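Local structure of sorbitol-6-phosphate dehydrogenase (Erwinia amylovora CFBP1430, 5O3Z) at residues 124-127 and 128-131; 239-243 and 244-248. The protein catalyses the interconversion of sorbitol 6-phosphate and fructose 6-phosphate as a member of the short-chain dehydrogenase/reductase family. All blocks are in the same frame, centred on the assembly; numbering follows the deposited sequence.

Interaction 1: residues 124-127 and 128-131; sequences SREF and SKLM
At the F127 ring, methyl CD1 of L130 approaches ring atom CD1 at a slant, 3.9 Å away; the two side chains run side by side, three residues apart on helix 106-133 of the Rossmann-type SDR fold. The other flat group, the R125 guanidinium, meets E126 OE2 at its edge: R125 NE lies 2.9 Å from E126 OE2, which sits 13° out of the guanidinium plane, in a salt bridge between consecutive residues. E69 takes R125 NH2 in a second salt bridge, while R125 NH1 bonds to F104 O of the second subunit, so this arginine joins the helix to helix 69-83 and to a neighbouring chain. E126 and K129 point the same way, but their charges stay apart, with E126 OE1 5.0 Å from K129 NZ; what meets is the methylene CD of K129 and the carboxylate. S128 shows how a helical serine turns back on its own backbone. With chi1 at 61°, its OG sits 2.6 Å from S124 O and 2.9 Å from R125 O, two acceptors competing for one proton. S124 O also receives the backbone bond from S128 N, at 2.9 Å.

Interaction 2: residues 239-243 and 244-248; sequences LFYAS and DKAAY
S243 OG receives the backbone N-H of K245 at 2.8 Å, the bond that defines an ST turn, at the start of the short 3-10 segment 244-245 following helix 231-242. The same hydroxyl passes its proton back to F240 O, 2.9 Å from OG, in the carbonyl plane and on a lone pair. S243 N also bonds to F240 O, so this last-turn carbonyl is gripped twice by one residue. With chi1 at 90°, OG sits between the backbone N and the carbonyl carbon of S243, within reach of both F240 O and K245 N. A weak bond from A246 N to S243 O accompanies the turn, and A246, the other residue largely covered here, points its CB toward the helix. This methyl settles over one face of the F240 ring, 4.0 Å above the plane and displaced toward the rim, and also touches the F240 carbonyl oxygen. K245 CB meets the same ring obliquely, near CE1, its side chain crossing that of F240 at about a right angle. One water, 2.7 Å from A242 O and 2.8 Å from D244 OD1, donates to both and bridges A242 to D244. On the helix itself, F240 stacks on F240 of the third subunit, and Y241 OH bonds to Y241 OH there. Within the chain, S243 O accepts a bond from R139 NH2 and A242 packs on I141, which sets the C-terminal part of helix 231-242 against strand 139-145, just before the chain enters strand 253-256, the outermost on that side within this chain.

Overall arrangement
From the N terminus, the chain first lays down the strands and helices of the half that in SDR enzymes usually binds the nucleotide and then reaches interaction 1, which spans successive turns of helix 106-133 and closes no loop. Strand 139-145, helix 156-176 and strand 182-188 follow before helix 231-242 runs into interaction 2, a compact turn on the way to strand 253-256. The two are thus in series, neither nested nor crossed, with centres about 19 Å apart and nearest atoms about 10 Å apart. Interaction 1 ties its helix to helix 69-83 and the second subunit; interaction 2 joins strand 139-145 to the third subunit, so local turns serve two different interfaces of the tetramer.

Interaction 1: residues 124-127 and 128-131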
loop_
_atom_site.group_PDB
_atom_site.type_symbol
_atom_site.label_atom_id
_atom_site.label_comp_id
_atom_site.label_asym_id
_atom_site.label_seq_id
_atom_site.Cartn_x
_atom_site.Cartn_y
_atom_site.Cartn_z
ATOM N N SER A 124 -7.044 -18.748 15.735
ATOM C CA SER A 124 -5.618 -18.802 15.417
ATOM C C SER A 124 -4.730 -19.228 16.616
ATOM O O SER A 124 -3.731 -20.024 16.487
ATOM C CB SER A 124 -5.198 -17.397 14.924
ATOM O OG SER A 124 -5.901 -17.141 13.721
ATOM N N ARG A 125 -5.077 -18.656 17.762
ATOM C CA ARG A 125 -4.396 -18.986 19.008
ATOM C C ARG A 125 -4.413 -20.474 19.288
ATOM O O ARG A 125 -3.363 -21.071 19.530
ATOM C CB ARG A 125 -5.004 -18.265 20.233
ATOM C CG ARG A 125 -4.095 -18.407 21.468
ATOM C CD ARG A 125 -4.559 -17.576 22.635
ATOM N NE ARG A 125 -5.806 -18.100 23.196
ATOM C CZ ARG A 125 -6.577 -17.450 24.064
ATOM N NH1 ARG A 125 -6.275 -16.199 24.459
ATOM N NH2 ARG A 125 -7.668 -18.038 24.515
ATOM N N GLU A 126 -5.602 -21.042 19.320
ATOM C CA GLU A 126 -5.782 -22.436 19.780
ATOM C C GLU A 126 -5.298 -23.476 18.800
ATOM O O GLU A 126 -4.725 -24.508 19.216
ATOM C CB GLU A 126 -7.237 -22.727 20.166
ATOM C CG GLU A 126 -7.772 -21.820 21.266
ATOM C CD GLU A 126 -6.957 -21.930 22.560
ATOM O OE1 GLU A 126 -6.762 -23.067 23.010
ATOM O OE2 GLU A 126 -6.476 -20.912 23.125
ATOM N N PHE A 127 -5.454 -23.205 17.505
ATOM C CA PHE A 127 -4.931 -24.121 16.521
ATOM C C PHE A 127 -3.517 -23.975 16.208
ATOM O O PHE A 127 -2.876 -24.978 15.968
ATOM C CB PHE A 127 -5.782 -24.101 15.319
ATOM C CG PHE A 127 -7.124 -24.670 15.569
ATOM C CD1 PHE A 127 -7.297 -26.066 15.651
ATOM C CD2 PHE A 127 -8.197 -23.845 15.799
ATOM C CE1 PHE A 127 -8.585 -26.585 15.876
ATOM C CE2 PHE A 127 -9.473 -24.355 16.037
ATOM C CZ PHE A 127 -9.656 -25.720 16.077
ATOM N N SER A 128 -2.946 -22.769 16.255
ATOM C CA SER A 128 -1.478 -22.662 16.276
ATOM C C SER A 128 -0.782 -23.469 17.357
ATOM O O SER A 128 0.312 -24.016 17.106
ATOM C CB SER A 128 -0.965 -21.216 16.363
ATOM O OG SER A 128 -1.351 -20.500 17.522
ATOM N N LYS A 129 -1.343 -23.530 18.573
ATOM C CA LYS A 129 -0.729 -24.328 19.647
ATOM C C LYS A 129 -0.646 -25.802 19.233
ATOM O O LYS A 129 0.372 -26.460 19.470
ATOM C CB LYS A 129 -1.570 -24.273 20.931
ATOM C CG LYS A 129 -1.530 -22.960 21.671
ATOM C CD LYS A 129 -2.831 -22.810 22.474
ATOM C CE LYS A 129 -2.650 -22.107 23.790
ATOM N NZ LYS A 129 -2.127 -23.065 24.791
ATOM N N LEU A 130 -1.701 -26.310 18.632
ATOM C CA LEU A 130 -1.716 -27.716 18.144
ATOM C C LEU A 130 -0.657 -27.924 17.077
ATOM O O LEU A 130 -0.031 -29.018 16.987
ATOM C CB LEU A 130 -3.100 -28.149 17.623
ATOM C CG LEU A 130 -4.245 -28.311 18.665
ATOM C CD1 LEU A 130 -5.568 -28.716 17.986
ATOM C CD2 LEU A 130 -3.906 -29.325 19.743
ATOM N N MET A 131 -0.441 -26.898 16.250
ATOM C CA MET A 131 0.460 -27.020 15.108
ATOM C C MET A 131 1.872 -27.027 15.627
ATOM O O MET A 131 2.717 -27.794 15.144
ATOM C CB MET A 131 0.260 -25.840 14.127
ATOM C CG MET A 131 -0.878 -26.030 13.207
ATOM S SD MET A 131 -1.196 -24.455 12.352
ATOM C CE MET A 131 -2.812 -24.731 11.681
#

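Interaction 2: residues 239-243 and 244-248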
loop_
_atom_site.group_PDB
_atom_site.type_symbol
_atom_site.label_atom_id
_atom_site.label_comp_id
_atom_site.label_asym_id
_atom_site.label_seq_id
_atom_site.Cartn_x
_atom_site.Cartn_y
_atom_site.Cartn_z
ATOM N N LEU A 239 -6.279 -23.006 -1.973
ATOM C CA LEU A 239 -5.521 -24.271 -2.118
ATOM C C LEU A 239 -4.076 -24.016 -2.406
ATOM O O LEU A 239 -3.197 -24.739 -1.903
ATOM C CB LEU A 239 -6.114 -25.130 -3.216
ATOM C CG LEU A 239 -7.485 -25.777 -2.931
ATOM C CD1 LEU A 239 -8.010 -26.540 -4.153
ATOM C CD2 LEU A 239 -7.409 -26.647 -1.701
ATOM N N PHE A 240 -3.795 -22.935 -3.155
ATOM C CA PHE A 240 -2.440 -22.691 -3.520
ATOM C C PHE A 240 -1.719 -22.235 -2.299
ATOM O O PHE A 240 -0.677 -22.830 -1.935
ATOM C CB PHE A 240 -2.318 -21.682 -4.697
ATOM C CG PHE A 240 -0.908 -21.281 -4.927
ATOM C CD1 PHE A 240 0.018 -22.215 -5.397
ATOM C CD2 PHE A 240 -0.446 -20.051 -4.510
ATOM C CE1 PHE A 240 1.358 -21.891 -5.537
ATOM C CE2 PHE A 240 0.877 -19.712 -4.645
ATOM C CZ PHE A 240 1.789 -20.636 -5.166
ATOM N N TYR A 241 -2.237 -21.193 -1.603
ATOM C CA TYR A 241 -1.542 -20.697 -0.372
ATOM C C TYR A 241 -1.499 -21.710 0.806
ATOM O O TYR A 241 -0.611 -21.695 1.665
ATOM C CB TYR A 241 -1.989 -19.257 0.018
ATOM C CG TYR A 241 -1.508 -18.179 -1.004
ATOM C CD1 TYR A 241 -0.265 -17.580 -0.868
ATOM C CD2 TYR A 241 -2.261 -17.816 -2.080
ATOM C CE1 TYR A 241 0.213 -16.651 -1.838
ATOM C CE2 TYR A 241 -1.815 -16.876 -3.007
ATOM C CZ TYR A 241 -0.601 -16.293 -2.876
ATOM O OH TYR A 241 -0.128 -15.335 -3.745
ATOM N N ALA A 242 -2.396 -22.669 0.778
ATOM C CA ALA A 242 -2.358 -23.766 1.786
ATOM C C ALA A 242 -1.341 -24.862 1.450
ATOM O O ALA A 242 -0.935 -25.641 2.318
ATOM C CB ALA A 242 -3.756 -24.371 1.912
ATOM N N SER A 243 -0.875 -24.902 0.198
ATOM C CA SER A 243 0.007 -25.956 -0.263
ATOM C C SER A 243 1.450 -25.761 0.227
ATOM O O SER A 243 1.877 -24.655 0.586
ATOM C CB SER A 243 -0.036 -26.005 -1.799
ATOM O OG SER A 243 0.967 -25.141 -2.338
ATOM N N ASP A 244 2.269 -26.802 0.145
ATOM C CA ASP A 244 3.720 -26.641 0.389
ATOM C C ASP A 244 4.415 -25.839 -0.714
ATOM O O ASP A 244 5.548 -25.410 -0.544
ATOM C CB ASP A 244 4.381 -28.008 0.602
ATOM C CG ASP A 244 3.809 -28.742 1.852
ATOM O OD1 ASP A 244 3.518 -28.054 2.865
ATOM O OD2 ASP A 244 3.620 -29.994 1.835
ATOM N N LYS A 245 3.725 -25.596 -1.818
ATOM C CA LYS A 245 4.306 -24.767 -2.925
ATOM C C LYS A 245 4.468 -23.241 -2.596
ATOM O O LYS A 245 5.321 -22.567 -3.187
ATOM C CB LYS A 245 3.477 -24.942 -4.198
ATOM C CG LYS A 245 3.595 -26.332 -4.809
ATOM C CD LYS A 245 2.393 -26.644 -5.692
ATOM C CE LYS A 245 2.735 -27.807 -6.601
ATOM N NZ LYS A 245 1.723 -28.130 -7.635
ATOM N N ALA A 246 3.679 -22.773 -1.619
ATOM C CA ALA A 246 3.633 -21.398 -1.134
ATOM C C ALA A 246 4.305 -21.264 0.221
ATOM O O ALA A 246 4.004 -20.326 0.973
ATOM C CB ALA A 246 2.189 -20.941 -1.067
ATOM N N ALA A 247 5.267 -22.139 0.543
ATOM C CA ALA A 247 5.973 -22.077 1.818
ATOM C C ALA A 247 6.788 -20.815 2.103
ATOM O O ALA A 247 6.991 -20.497 3.254
ATOM C CB ALA A 247 6.870 -23.311 2.036
ATOM N N TYR A 248 7.221 -20.095 1.065
ATOM C CA TYR A 248 8.030 -18.903 1.237
ATOM C C TYR A 248 7.179 -17.615 1.172
ATOM O O TYR A 248 7.725 -16.508 1.101
ATOM C CB TYR A 248 9.168 -18.902 0.206
ATOM C CG TYR A 248 10.228 -17.948 0.506
ATOM C CD1 TYR A 248 11.082 -18.136 1.598
ATOM C CD2 TYR A 248 10.489 -16.875 -0.380
ATOM C CE1 TYR A 248 12.087 -17.260 1.878
ATOM C CE2 TYR A 248 11.519 -15.986 -0.117
ATOM C CZ TYR A 248 12.300 -16.170 0.981
ATOM O OH TYR A 248 13.311 -15.281 1.234
HETATM O O HOH W 1 1.692 -20.153 2.420
HETATM O O HOH W 2 0.884 -27.384 3.379
#